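Local coordinates for protein polyhedrin (Antheraea mylitta cypovirus 4, PDB 5A9C) that probably forms the crystalline matrix of the polyhedra, the occlusion bodies that enclose and protect cypovirus particles, at residues Q45-R50 with Y78-I83; V97-M102 with V138-H143; K52-V57 with P177-F182; V41-Y46 with I197-Q202. One frame throughout, in Å; residues are numbered along the deposited sequence.

Contact 1 of 4, residues Q45-R50 with Y78-I83; sequences QYPSGR and YPMGVI
Met80 lays its thioether arm across the two residues on either side of Tyr46. Its CG passes Pro47 CD at 3.9 Å, the two side chains running in opposite directions, and the arm then bends at its last torsion (chi3 52°), which swings the methyl against the amide of Gln45. There CE lies 3.6 Å from Gln45 NE2, the straight glutamine chain meeting the methionine at a slant. A flexible, unbranched residue suits this place, because one chain must follow both a proline ring and an amide.

Tyr46 takes the other direction. Its ring lies alongside the ring of Pro79, both pointing the same way, with CE1 3.6 Å from Pro79 CD; the carbonyl carbon of Tyr78 sits near the edge of the aromatic ring. The phenol OH reaches on to the carbonyl O of Leu71.

Two backbone bonds hold the main chains that carry these side chains. Gln45 N donates to Gly81 O at 3.0 Å in an almost straight bond (179°), and Met80 N gives a short bond of 2.7 Å to Gln45 O. Beyond them the chain reverses in a type I turn from Tyr46 to Gly49 with a G1 bulge, where the positive phi of Gly49 (99°) is easily adopted by a residue without a side chain. Ser48 OG accepts from Arg50 N, an ST turn within the loop.

The loop thus links strands 38-45 and 51-58 as a hairpin, while residues 78-83 lead into strand 81-87, which runs beside 38-45 and is bordered on its other side by strand 133-139.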
loop_
_atom_site.group_PDB
_atom_site.type_symbol
_atom_site.label_atom_id
_atom_site.label_comp_id
_atom_site.label_asym_id
_atom_site.label_seq_id
_atom_site.Cartn_x
_atom_site.Cartn_y
_atom_site.Cartn_z
ATOM N N GLN A 45 0.874 11.342 -21.186
ATOM C CA GLN A 45 1.270 12.282 -22.231
ATOM C C GLN A 45 0.729 13.681 -21.949
ATOM O O GLN A 45 -0.464 13.853 -21.704
ATOM C CB GLN A 45 0.761 11.812 -23.596
ATOM C CG GLN A 45 0.957 12.831 -24.707
ATOM C CD GLN A 45 0.141 12.518 -25.945
ATOM O OE1 GLN A 45 -0.865 11.813 -25.879
ATOM N NE2 GLN A 45 0.573 13.043 -27.085
ATOM N N TYR A 46 1.605 14.677 -22.000
ATOM C CA TYR A 46 1.209 16.056 -21.732
ATOM C C TYR A 46 1.300 16.909 -22.990
ATOM O O TYR A 46 2.075 16.603 -23.896
ATOM C CB TYR A 46 2.067 16.652 -20.610
ATOM C CG TYR A 46 2.009 15.848 -19.333
ATOM C CD1 TYR A 46 0.987 16.043 -18.413
ATOM C CD2 TYR A 46 2.965 14.884 -19.055
ATOM C CE1 TYR A 46 0.925 15.306 -17.251
ATOM C CE2 TYR A 46 2.912 14.141 -17.894
ATOM C CZ TYR A 46 1.889 14.354 -16.996
ATOM O OH TYR A 46 1.830 13.614 -15.838
ATOM N N PRO A 47 0.496 17.982 -23.049
ATOM C CA PRO A 47 0.470 18.916 -24.181
ATOM C C PRO A 47 1.856 19.473 -24.490
ATOM O O PRO A 47 2.146 19.817 -25.636
ATOM C CB PRO A 47 -0.444 20.038 -23.680
ATOM C CG PRO A 47 -1.338 19.375 -22.690
ATOM C CD PRO A 47 -0.492 18.336 -22.015
ATOM N N SER A 48 2.697 19.561 -23.465
ATOM C CA SER A 48 4.050 20.079 -23.615
ATOM C C SER A 48 4.895 19.198 -24.532
ATOM O O SER A 48 5.914 19.638 -25.063
ATOM C CB SER A 48 4.724 20.180 -22.248
ATOM O OG SER A 48 4.780 18.906 -21.624
ATOM N N GLY A 49 4.468 17.954 -24.710
ATOM C CA GLY A 49 5.243 16.984 -25.460
ATOM C C GLY A 49 6.030 16.087 -24.524
ATOM O O GLY A 49 6.612 15.085 -24.942
ATOM N N ARG A 50 6.044 16.456 -23.246
ATOM C CA ARG A 50 6.709 15.663 -22.221
ATOM C C ARG A 50 5.823 14.496 -21.799
ATOM O O ARG A 50 4.615 14.512 -22.024
ATOM C CB ARG A 50 7.030 16.529 -21.001
ATOM C CG ARG A 50 7.836 17.774 -21.319
ATOM C CD ARG A 50 8.220 18.519 -20.052
ATOM N NE ARG A 50 9.644 18.832 -20.035
ATOM C CZ ARG A 50 10.569 18.074 -19.456
ATOM N NH1 ARG A 50 10.220 16.955 -18.833
ATOM N NH2 ARG A 50 11.845 18.437 -19.497
ATOM N N TYR A 78 -2.475 18.885 -16.675
ATOM C CA TYR A 78 -3.052 17.551 -16.673
ATOM C C TYR A 78 -2.766 16.852 -18.003
ATOM O O TYR A 78 -2.694 17.501 -19.045
ATOM C CB TYR A 78 -4.561 17.625 -16.415
ATOM C CG TYR A 78 -5.193 16.280 -16.145
ATOM C CD1 TYR A 78 -5.235 15.756 -14.858
ATOM C CD2 TYR A 78 -5.736 15.528 -17.177
ATOM C CE1 TYR A 78 -5.805 14.519 -14.608
ATOM C CE2 TYR A 78 -6.304 14.293 -16.938
ATOM C CZ TYR A 78 -6.339 13.794 -15.652
ATOM O OH TYR A 78 -6.907 12.566 -15.415
ATOM N N PRO A 79 -2.597 15.521 -17.971
ATOM C CA PRO A 79 -2.285 14.743 -19.179
ATOM C C PRO A 79 -3.438 14.641 -20.182
ATOM O O PRO A 79 -4.609 14.635 -19.800
ATOM C CB PRO A 79 -1.949 13.353 -18.621
ATOM C CG PRO A 79 -2.652 13.292 -17.308
ATOM C CD PRO A 79 -2.589 14.684 -16.759
ATOM N N MET A 80 -3.089 14.569 -21.463
ATOM C CA MET A 80 -4.059 14.358 -22.536
ATOM C C MET A 80 -4.618 12.942 -22.486
ATOM O O MET A 80 -5.736 12.680 -22.935
ATOM C CB MET A 80 -3.387 14.570 -23.894
ATOM C CG MET A 80 -2.832 15.967 -24.113
ATOM S SD MET A 80 -1.523 15.989 -25.354
ATOM C CE MET A 80 -2.330 15.157 -26.720
ATOM N N GLY A 81 -3.826 12.026 -21.945
ATOM C CA GLY A 81 -4.187 10.626 -21.933
ATOM C C GLY A 81 -3.029 9.792 -21.439
ATOM O O GLY A 81 -1.964 10.329 -21.124
ATOM N N VAL A 82 -3.237 8.482 -21.365
ATOM C CA VAL A 82 -2.185 7.560 -20.958
ATOM C C VAL A 82 -2.074 6.377 -21.904
ATOM O O VAL A 82 -3.058 5.946 -22.503
ATOM C CB VAL A 82 -2.405 7.014 -19.524
ATOM C CG1 VAL A 82 -2.217 8.119 -18.494
ATOM C CG2 VAL A 82 -3.784 6.367 -19.391
ATOM N N ILE A 83 -0.858 5.863 -22.043
ATOM C CA ILE A 83 -0.646 4.584 -22.694
ATOM C C ILE A 83 -0.370 3.594 -21.581
ATOM O O ILE A 83 0.591 3.755 -20.826
ATOM C CB ILE A 83 0.552 4.608 -23.666
ATOM C CG1 ILE A 83 0.316 5.604 -24.806
ATOM C CG2 ILE A 83 0.811 3.214 -24.226
ATOM C CD1 ILE A 83 0.537 7.053 -24.423
#

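Contact 2 of 4, residues V97-M102 with V138-H143; sequences VEATNM and VPLDEH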
loop_
_atom_site.group_PDB
_atom_site.type_symbol
_atom_site.label_atom_id
_atom_site.label_comp_id
_atom_site.label_asym_id
_atom_site.label_seq_id
_atom_site.Cartn_x
_atom_site.Cartn_y
_atom_site.Cartn_z
ATOM N N VAL A 97 -8.506 -1.604 -17.317
ATOM C CA VAL A 97 -8.206 -0.217 -17.012
ATOM C C VAL A 97 -9.521 0.545 -17.018
ATOM O O VAL A 97 -10.449 0.188 -17.744
ATOM C CB VAL A 97 -7.281 0.414 -18.089
ATOM C CG1 VAL A 97 -6.995 1.880 -17.771
ATOM C CG2 VAL A 97 -5.982 -0.363 -18.215
ATOM N N GLU A 98 -9.617 1.581 -16.202
ATOM C CA GLU A 98 -10.722 2.517 -16.347
ATOM C C GLU A 98 -10.328 3.902 -15.861
ATOM O O GLU A 98 -9.488 4.046 -14.972
ATOM C CB GLU A 98 -11.994 2.009 -15.653
ATOM C CG GLU A 98 -12.035 2.188 -14.150
ATOM C CD GLU A 98 -13.324 1.655 -13.545
ATOM O OE1 GLU A 98 -14.126 1.059 -14.290
ATOM O OE2 GLU A 98 -13.534 1.832 -12.326
ATOM N N ALA A 99 -10.910 4.917 -16.487
ATOM C CA ALA A 99 -10.716 6.295 -16.064
ATOM C C ALA A 99 -11.882 6.690 -15.169
ATOM O O ALA A 99 -13.017 6.802 -15.627
ATOM C CB ALA A 99 -10.633 7.214 -17.264
ATOM N N THR A 100 -11.594 6.880 -13.890
ATOM C CA THR A 100 -12.617 7.241 -12.918
ATOM C C THR A 100 -12.606 8.753 -12.714
ATOM O O THR A 100 -11.813 9.463 -13.338
ATOM C CB THR A 100 -12.384 6.509 -11.581
ATOM O OG1 THR A 100 -10.977 6.415 -11.328
ATOM C CG2 THR A 100 -12.959 5.095 -11.640
ATOM N N ASN A 101 -13.491 9.252 -11.859
ATOM C CA ASN A 101 -13.525 10.686 -11.585
ATOM C C ASN A 101 -12.480 11.072 -10.545
ATOM O O ASN A 101 -11.674 10.240 -10.130
ATOM C CB ASN A 101 -14.933 11.160 -11.191
ATOM C CG ASN A 101 -15.343 10.719 -9.793
ATOM O OD1 ASN A 101 -14.556 10.131 -9.046
ATOM N ND2 ASN A 101 -16.582 11.020 -9.430
ATOM N N MET A 102 -12.488 12.334 -10.128
ATOM C CA MET A 102 -11.453 12.831 -9.231
ATOM C C MET A 102 -11.387 12.044 -7.923
ATOM O O MET A 102 -10.357 12.036 -7.246
ATOM C CB MET A 102 -11.650 14.323 -8.944
ATOM C CG MET A 102 -12.841 14.636 -8.062
ATOM S SD MET A 102 -13.016 16.402 -7.738
ATOM C CE MET A 102 -13.301 17.021 -9.394
ATOM N N VAL A 138 -5.643 5.497 -23.627
ATOM C CA VAL A 138 -6.851 5.945 -22.950
ATOM C C VAL A 138 -6.841 7.460 -22.837
ATOM O O VAL A 138 -6.052 8.020 -22.083
ATOM C CB VAL A 138 -6.947 5.342 -21.536
ATOM C CG1 VAL A 138 -8.265 5.734 -20.872
ATOM C CG2 VAL A 138 -6.799 3.827 -21.592
ATOM N N PRO A 139 -7.710 8.135 -23.601
ATOM C CA PRO A 139 -7.787 9.594 -23.483
ATOM C C PRO A 139 -8.336 10.007 -22.119
ATOM O O PRO A 139 -9.219 9.341 -21.576
ATOM C CB PRO A 139 -8.749 9.990 -24.609
ATOM C CG PRO A 139 -9.523 8.755 -24.915
ATOM C CD PRO A 139 -8.593 7.610 -24.655
ATOM N N LEU A 140 -7.800 11.091 -21.568
ATOM C CA LEU A 140 -8.251 11.597 -20.276
ATOM C C LEU A 140 -8.674 13.056 -20.387
ATOM O O LEU A 140 -8.165 13.794 -21.229
ATOM C CB LEU A 140 -7.145 11.475 -19.218
ATOM C CG LEU A 140 -6.741 10.118 -18.625
ATOM C CD1 LEU A 140 -7.953 9.294 -18.215
ATOM C CD2 LEU A 140 -5.871 9.333 -19.567
ATOM N N ASP A 141 -9.614 13.469 -19.545
ATOM C CA ASP A 141 -9.917 14.888 -19.404
ATOM C C ASP A 141 -9.606 15.317 -17.976
ATOM O O ASP A 141 -9.285 14.482 -17.131
ATOM C CB ASP A 141 -11.363 15.212 -19.799
ATOM C CG ASP A 141 -12.384 14.451 -18.980
ATOM O OD1 ASP A 141 -12.171 14.279 -17.762
ATOM O OD2 ASP A 141 -13.409 14.028 -19.559
ATOM N N GLU A 142 -9.691 16.615 -17.710
ATOM C CA GLU A 142 -9.219 17.161 -16.444
ATOM C C GLU A 142 -9.810 16.450 -15.228
ATOM O O GLU A 142 -11.010 16.179 -15.170
ATOM C CB GLU A 142 -9.493 18.667 -16.367
ATOM C CG GLU A 142 -8.827 19.352 -15.185
ATOM C CD GLU A 142 -8.997 20.858 -15.207
ATOM O OE1 GLU A 142 -9.634 21.375 -16.150
ATOM O OE2 GLU A 142 -8.490 21.527 -14.281
ATOM N N HIS A 143 -8.940 16.142 -14.271
ATOM C CA HIS A 143 -9.335 15.552 -12.993
ATOM C C HIS A 143 -9.699 14.068 -13.051
ATOM O O HIS A 143 -9.943 13.448 -12.014
ATOM C CB HIS A 143 -10.452 16.366 -12.336
ATOM C CG HIS A 143 -10.027 17.739 -11.919
ATOM N ND1 HIS A 143 -8.737 18.200 -12.086
ATOM C CD2 HIS A 143 -10.715 18.752 -11.344
ATOM C CE1 HIS A 143 -8.652 19.436 -11.630
ATOM N NE2 HIS A 143 -9.838 19.796 -11.176
#
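Met102 and His143 lie side by side and point the same way, a pairing set by the methionine torsions. Its CG stands between the backbone N and the carbonyl carbon (chi1 71°), and the chain curls at chi3 (63°) so that CE turns back to within 3.7 Å of His143 CD2. The methyl approaches the imidazole obliquely. Behind it, Met102 CA comes to 3.2 Å from His143 O in a CA-H...O contact, so backbone and side chain both meet the same residue. The His143 ring also meets that of Trp68, and Glu142 CG lies over one of its faces.

Strand 96-100 belongs to the three-stranded sheet and strand 133-139 to the six-stranded one, so the contact joins two sheets packed against each other, consistent with the β-sandwich of cypovirus polyhedrins. No hydrogen bond crosses here; the layers meet through alternate side chains. Val97 and Val138 touch at 4.3 Å between CG1 of the first and CG2 of the second, compact branched residues that also pack on strand 81-87. Next to them Ala99, small enough to let the backbones approach, places CB 3.5 Å from Leu140 CD1, although the modelled leucine conformation is doubtful.

Glu98, whose CB turns away from the other sheet, forms a salt bridge with Lys147 and accepts from the Gly117 backbone N. Two residues beyond the strand, Met102 O accepts a hydrogen bond from Asn178 ND2 of a neighbouring subunit.

Contact 3 of 4, residues K52-V57 with P177-F182; sequences KAFDYV and PNVIEF
Lys52 CG and Val179 CG1 both stand anti to their backbone N (lysine chi1 -175°), and the two side chains cross at a slant with Lys52 CD 3.7 Å from Val179 CG1. A bend at chi3 (68°) carries the amine onward. NZ bonds to the carbonyls of Leu72 and Glu70 and donates to a water at 2.8 Å, which in turn donates to Glu181 OE2; Lys52 NZ and Glu181 OE2 stay 5.2 Å apart. The long lysine can thus serve the valine with its methylenes and reach polar partners with its amine.

The second valine methyl, CG2, lies 3.9 Å from Phe54 CD2, and Tyr56 CE2 meets Pro177 CB at 3.8 Å, the two side chains crossing nearly at right angles. The other face of the sheet carries Ala53, whose small CB fits against the edge of the Phe182 ring, 3.5 Å from CE1, and Asp55, whose carboxylate forms a salt bridge with Arg39 and a hydrogen bond with Tyr191 OH.

Four backbone bonds join the strands, two each between Ala53 and Ile180 and between Asp55 and Asn178; the straightest runs from Asp55 N to Asn178 O at 2.8 Å. Val179 packs on Arg69 of a neighbouring subunit, and Asn178 ND2 donates to its Met102 O. This is regular antiparallel β-sheet pairing, with hydrogen-bonded and non-hydrogen-bonded pairs alternating along the sheet's outermost strand in this chain, where subunits meet.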
loop_
_atom_site.group_PDB
_atom_site.type_symbol
_atom_site.label_atom_id
_atom_site.label_comp_id
_atom_site.label_asym_id
_atom_site.label_seq_id
_atom_site.Cartn_x
_atom_site.Cartn_y
_atom_site.Cartn_z
ATOM N N LYS A 52 5.296 11.390 -18.491
ATOM C CA LYS A 52 5.678 10.855 -17.192
ATOM C C LYS A 52 5.239 9.402 -17.101
ATOM O O LYS A 52 4.100 9.067 -17.423
ATOM C CB LYS A 52 5.078 11.670 -16.045
ATOM C CG LYS A 52 5.556 11.207 -14.675
ATOM C CD LYS A 52 5.450 12.302 -13.623
ATOM C CE LYS A 52 4.009 12.652 -13.301
ATOM N NZ LYS A 52 3.928 13.729 -12.266
ATOM N N ALA A 53 6.151 8.540 -16.671
ATOM C CA ALA A 53 5.871 7.113 -16.625
ATOM C C ALA A 53 5.763 6.602 -15.194
ATOM O O ALA A 53 6.596 6.917 -14.345
ATOM C CB ALA A 53 6.943 6.339 -17.386
ATOM N N PHE A 54 4.714 5.829 -14.936
ATOM C CA PHE A 54 4.580 5.097 -13.685
ATOM C C PHE A 54 4.854 3.626 -13.971
ATOM O O PHE A 54 4.014 2.923 -14.537
ATOM C CB PHE A 54 3.189 5.300 -13.086
ATOM C CG PHE A 54 2.855 6.741 -12.828
ATOM C CD1 PHE A 54 2.337 7.537 -13.838
ATOM C CD2 PHE A 54 3.091 7.312 -11.589
ATOM C CE1 PHE A 54 2.043 8.867 -13.610
ATOM C CE2 PHE A 54 2.799 8.642 -11.356
ATOM C CZ PHE A 54 2.275 9.420 -12.367
ATOM N N ASP A 55 6.042 3.179 -13.579
ATOM C CA ASP A 55 6.573 1.878 -13.971
ATOM C C ASP A 55 6.536 0.895 -12.804
ATOM O O ASP A 55 7.242 1.074 -11.812
ATOM C CB ASP A 55 8.012 2.063 -14.449
ATOM C CG ASP A 55 8.579 0.828 -15.113
ATOM O OD1 ASP A 55 8.001 -0.265 -14.960
ATOM O OD2 ASP A 55 9.622 0.963 -15.783
ATOM N N TYR A 56 5.713 -0.144 -12.930
ATOM C CA TYR A 56 5.530 -1.115 -11.857
ATOM C C TYR A 56 6.067 -2.488 -12.247
ATOM O O TYR A 56 5.709 -3.026 -13.291
ATOM C CB TYR A 56 4.048 -1.255 -11.492
ATOM C CG TYR A 56 3.355 0.046 -11.150
ATOM C CD1 TYR A 56 2.755 0.812 -12.138
ATOM C CD2 TYR A 56 3.299 0.503 -9.839
ATOM C CE1 TYR A 56 2.117 1.998 -11.837
ATOM C CE2 TYR A 56 2.666 1.692 -9.523
ATOM C CZ TYR A 56 2.076 2.436 -10.529
ATOM O OH TYR A 56 1.444 3.617 -10.226
ATOM N N VAL A 57 6.926 -3.049 -11.404
ATOM C CA VAL A 57 7.298 -4.453 -11.535
ATOM C C VAL A 57 6.799 -5.216 -10.312
ATOM O O VAL A 57 6.885 -4.725 -9.186
ATOM C CB VAL A 57 8.813 -4.652 -11.745
ATOM C CG1 VAL A 57 9.258 -3.951 -13.020
ATOM C CG2 VAL A 57 9.605 -4.138 -10.553
ATOM N N PRO A 177 7.363 0.332 -7.651
ATOM C CA PRO A 177 7.032 1.466 -8.519
ATOM C C PRO A 177 8.209 2.405 -8.745
ATOM O O PRO A 177 9.001 2.649 -7.833
ATOM C CB PRO A 177 5.945 2.211 -7.725
ATOM C CG PRO A 177 5.628 1.338 -6.529
ATOM C CD PRO A 177 6.860 0.538 -6.286
ATOM N N ASN A 178 8.316 2.920 -9.963
ATOM C CA ASN A 178 9.198 4.040 -10.255
ATOM C C ASN A 178 8.474 5.084 -11.088
ATOM O O ASN A 178 7.674 4.753 -11.964
ATOM C CB ASN A 178 10.469 3.583 -10.969
ATOM C CG ASN A 178 11.591 3.270 -10.006
ATOM O OD1 ASN A 178 12.190 4.174 -9.421
ATOM N ND2 ASN A 178 11.882 1.987 -9.835
ATOM N N VAL A 179 8.745 6.351 -10.802
ATOM C CA VAL A 179 8.179 7.435 -11.584
ATOM C C VAL A 179 9.298 8.068 -12.391
ATOM O O VAL A 179 10.312 8.493 -11.837
ATOM C CB VAL A 179 7.506 8.492 -10.695
ATOM C CG1 VAL A 179 6.815 9.539 -11.552
ATOM C CG2 VAL A 179 6.511 7.830 -9.755
ATOM N N ILE A 180 9.118 8.110 -13.706
ATOM C CA ILE A 180 10.157 8.593 -14.600
ATOM C C ILE A 180 9.638 9.718 -15.482
ATOM O O ILE A 180 8.574 9.600 -16.093
ATOM C CB ILE A 180 10.691 7.455 -15.481
ATOM C CG1 ILE A 180 11.082 6.264 -14.603
ATOM C CG2 ILE A 180 11.872 7.931 -16.322
ATOM C CD1 ILE A 180 11.509 5.058 -15.375
ATOM N N GLU A 181 10.394 10.809 -15.533
ATOM C CA GLU A 181 10.045 11.952 -16.364
ATOM C C GLU A 181 10.848 11.934 -17.660
ATOM O O GLU A 181 12.061 11.733 -17.644
ATOM C CB GLU A 181 10.297 13.259 -15.606
ATOM C CG GLU A 181 9.433 13.429 -14.364
ATOM C CD GLU A 181 9.756 14.699 -13.598
ATOM O OE1 GLU A 181 10.898 15.190 -13.713
ATOM O OE2 GLU A 181 8.866 15.206 -12.882
ATOM N N PHE A 182 10.160 12.134 -18.779
ATOM C CA PHE A 182 10.804 12.181 -20.084
ATOM C C PHE A 182 10.589 13.544 -20.729
ATOM O O PHE A 182 9.498 14.110 -20.650
ATOM C CB PHE A 182 10.242 11.091 -21.000
ATOM C CG PHE A 182 10.415 9.698 -20.465
ATOM C CD1 PHE A 182 9.442 9.123 -19.663
ATOM C CD2 PHE A 182 11.544 8.958 -20.776
ATOM C CE1 PHE A 182 9.596 7.839 -19.176
ATOM C CE2 PHE A 182 11.704 7.676 -20.290
ATOM C CZ PHE A 182 10.728 7.114 -19.491
HETATM O O HOH W 1 5.927 15.623 -11.940
#

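Contact 4 of 4, residues V41-Y46 with I197-Q202; sequences VVFAQY and IAYIDQ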
loop_
_atom_site.group_PDB
_atom_site.type_symbol
_atom_site.label_atom_id
_atom_site.label_comp_id
_atom_site.label_asym_id
_atom_site.label_seq_id
_atom_site.Cartn_x
_atom_site.Cartn_y
_atom_site.Cartn_z
ATOM N N VAL A 41 3.325 -0.486 -17.157
ATOM C CA VAL A 41 3.734 0.905 -17.189
ATOM C C VAL A 41 2.602 1.789 -17.679
ATOM O O VAL A 41 1.958 1.494 -18.690
ATOM C CB VAL A 41 4.963 1.115 -18.089
ATOM C CG1 VAL A 41 5.433 2.562 -18.008
ATOM C CG2 VAL A 41 6.085 0.155 -17.691
ATOM N N VAL A 42 2.361 2.872 -16.950
ATOM C CA VAL A 42 1.392 3.873 -17.358
ATOM C C VAL A 42 2.148 5.108 -17.839
ATOM O O VAL A 42 2.795 5.797 -17.048
ATOM C CB VAL A 42 0.455 4.257 -16.197
ATOM C CG1 VAL A 42 -0.576 5.283 -16.660
ATOM C CG2 VAL A 42 -0.231 3.019 -15.634
ATOM N N PHE A 43 2.082 5.369 -19.140
ATOM C CA PHE A 43 2.763 6.515 -19.732
ATOM C C PHE A 43 1.788 7.672 -19.867
ATOM O O PHE A 43 0.844 7.589 -20.646
ATOM C CB PHE A 43 3.276 6.176 -21.135
ATOM C CG PHE A 43 4.354 5.134 -21.168
ATOM C CD1 PHE A 43 5.676 5.480 -20.943
ATOM C CD2 PHE A 43 4.052 3.815 -21.470
ATOM C CE1 PHE A 43 6.674 4.526 -20.996
ATOM C CE2 PHE A 43 5.044 2.857 -21.524
ATOM C CZ PHE A 43 6.359 3.214 -21.291
ATOM N N ALA A 44 2.018 8.749 -19.123
ATOM C CA ALA A 44 1.173 9.938 -19.224
ATOM C C ALA A 44 1.728 10.910 -20.262
ATOM O O ALA A 44 2.908 11.257 -20.225
ATOM C CB ALA A 44 1.042 10.622 -17.867
ATOM N N GLN A 45 0.874 11.342 -21.186
ATOM C CA GLN A 45 1.270 12.282 -22.231
ATOM C C GLN A 45 0.729 13.681 -21.949
ATOM O O GLN A 45 -0.464 13.853 -21.704
ATOM C CB GLN A 45 0.761 11.812 -23.596
ATOM C CG GLN A 45 0.957 12.831 -24.707
ATOM C CD GLN A 45 0.141 12.518 -25.945
ATOM O OE1 GLN A 45 -0.865 11.813 -25.879
ATOM N NE2 GLN A 45 0.573 13.043 -27.085
ATOM N N TYR A 46 1.605 14.677 -22.000
ATOM C CA TYR A 46 1.209 16.056 -21.732
ATOM C C TYR A 46 1.300 16.909 -22.990
ATOM O O TYR A 46 2.075 16.603 -23.896
ATOM C CB TYR A 46 2.067 16.652 -20.610
ATOM C CG TYR A 46 2.009 15.848 -19.333
ATOM C CD1 TYR A 46 0.987 16.043 -18.413
ATOM C CD2 TYR A 46 2.965 14.884 -19.055
ATOM C CE1 TYR A 46 0.925 15.306 -17.251
ATOM C CE2 TYR A 46 2.912 14.141 -17.894
ATOM C CZ TYR A 46 1.889 14.354 -16.996
ATOM O OH TYR A 46 1.830 13.614 -15.838
ATOM N N ILE A 197 9.363 -3.476 -23.190
ATOM C CA ILE A 197 7.950 -3.314 -22.853
ATOM C C ILE A 197 7.181 -2.693 -24.015
ATOM O O ILE A 197 7.732 -1.917 -24.790
ATOM C CB ILE A 197 7.755 -2.434 -21.603
ATOM C CG1 ILE A 197 8.470 -1.094 -21.782
ATOM C CG2 ILE A 197 8.232 -3.166 -20.346
ATOM C CD1 ILE A 197 8.277 -0.135 -20.628
ATOM N N ALA A 198 5.905 -3.036 -24.131
ATOM C CA ALA A 198 5.081 -2.504 -25.206
ATOM C C ALA A 198 4.934 -0.993 -25.097
ATOM O O ALA A 198 4.801 -0.451 -23.999
ATOM C CB ALA A 198 3.711 -3.163 -25.201
ATOM N N TYR A 199 4.971 -0.320 -26.243
ATOM C CA TYR A 199 4.651 1.101 -26.311
ATOM C C TYR A 199 4.042 1.426 -27.670
ATOM O O TYR A 199 4.403 0.827 -28.679
ATOM C CB TYR A 199 5.883 1.975 -26.045
ATOM C CG TYR A 199 5.596 3.456 -26.178
ATOM C CD1 TYR A 199 4.840 4.127 -25.223
ATOM C CD2 TYR A 199 6.066 4.180 -27.268
ATOM C CE1 TYR A 199 4.568 5.484 -25.350
ATOM C CE2 TYR A 199 5.798 5.530 -27.400
ATOM C CZ TYR A 199 5.049 6.176 -26.444
ATOM O OH TYR A 199 4.784 7.524 -26.588
ATOM N N ILE A 200 3.108 2.370 -27.680
ATOM C CA ILE A 200 2.454 2.803 -28.910
ATOM C C ILE A 200 2.824 4.257 -29.157
ATOM O O ILE A 200 2.499 5.125 -28.346
ATOM C CB ILE A 200 0.923 2.698 -28.789
ATOM C CG1 ILE A 200 0.527 1.320 -28.258
ATOM C CG2 ILE A 200 0.247 2.997 -30.132
ATOM C CD1 ILE A 200 -0.953 1.180 -27.981
ATOM N N ASP A 201 3.517 4.526 -30.261
ATOM C CA ASP A 201 3.968 5.887 -30.528
ATOM C C ASP A 201 2.814 6.785 -30.971
ATOM O O ASP A 201 1.688 6.323 -31.141
ATOM C CB ASP A 201 5.156 5.929 -31.509
ATOM C CG ASP A 201 4.750 5.719 -32.964
ATOM O OD1 ASP A 201 3.544 5.763 -33.291
ATOM O OD2 ASP A 201 5.665 5.527 -33.795
ATOM N N GLN A 202 3.100 8.070 -31.148
ATOM C CA GLN A 202 2.050 9.052 -31.406
ATOM C C GLN A 202 1.328 8.859 -32.741
ATOM O O GLN A 202 0.266 9.443 -32.965
ATOM C CB GLN A 202 2.601 10.474 -31.269
ATOM C CG GLN A 202 2.984 10.820 -29.836
ATOM C CD GLN A 202 3.638 12.183 -29.704
ATOM O OE1 GLN A 202 3.712 12.950 -30.664
ATOM N NE2 GLN A 202 4.116 12.489 -28.504
#
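Val41 meets Ile197 where the segment after helix 185-195 packs over one face of the six-stranded antiparallel sheet. The side chains cross at about a right angle, Val41 CG2 lying 3.7 Å from Ile197 CD1. Ile197 also packs on Trp110 of a neighbouring subunit, so its branched chain has apolar neighbours in both subunits.

Phe43, two residues along and thus on the same side of the strand, is the centre of the contact. CG anti to the carbonyl carbon (chi1 -66°) sends the ring out toward residues 197-199, between Val41 CG1 over one face and Tyr199 CD1 over the opposite one. Tyr199 makes a T-shaped pair with it, presenting its edge to the phenylalanine face, with centroids 5.1 Å apart and planes at 70°. The rim of the phenylalanine is used too, since Ile197 CD1 stands near the ring plane, 3.9 Å from CZ. A flat apolar ring suits a position that must accept partners on two faces and at its edge. The tyrosine is amphipathic by contrast: its ring is buried, while its OH hydrogen-bonds Glu185 OE2. Ala198 O, alongside, accepts from Ser85 OG on strand 81-87.

Gln45 comes last, where the C-terminal end of the strand meets Gln202. The amide planes are 31° apart, but nitrogen faces nitrogen: Gln45 NE2 is 3.9 Å from Gln202 NE2, with no hydrogen bond, and Gln202 NE2 is hydrogen-bonded to Tyr51 OH.

All four contacts reach the six-stranded sheet. Contacts 1 and 4 share Gln45 and Tyr46, with centres about 10 Å apart; contact 3 lies about 11 Å from contact 4, centre to centre, and strands 38-45 and 51-58 are direct neighbours between them. Contact 2, its centre about 12 Å from that of contact 1, joins strand 133-139 to the three-stranded sheet; it does not touch contacts 3 and 4. Along the chain, contact 1 closes before contact 2 opens, whereas contacts 3 and 4 span both segments of contact 2 and bring residues 177-202 back onto the early strands. Distant sequence regions are thereby tied into one compact body, whose Asn178 and Met102 bond between subunits, linking contacts 3 and 2.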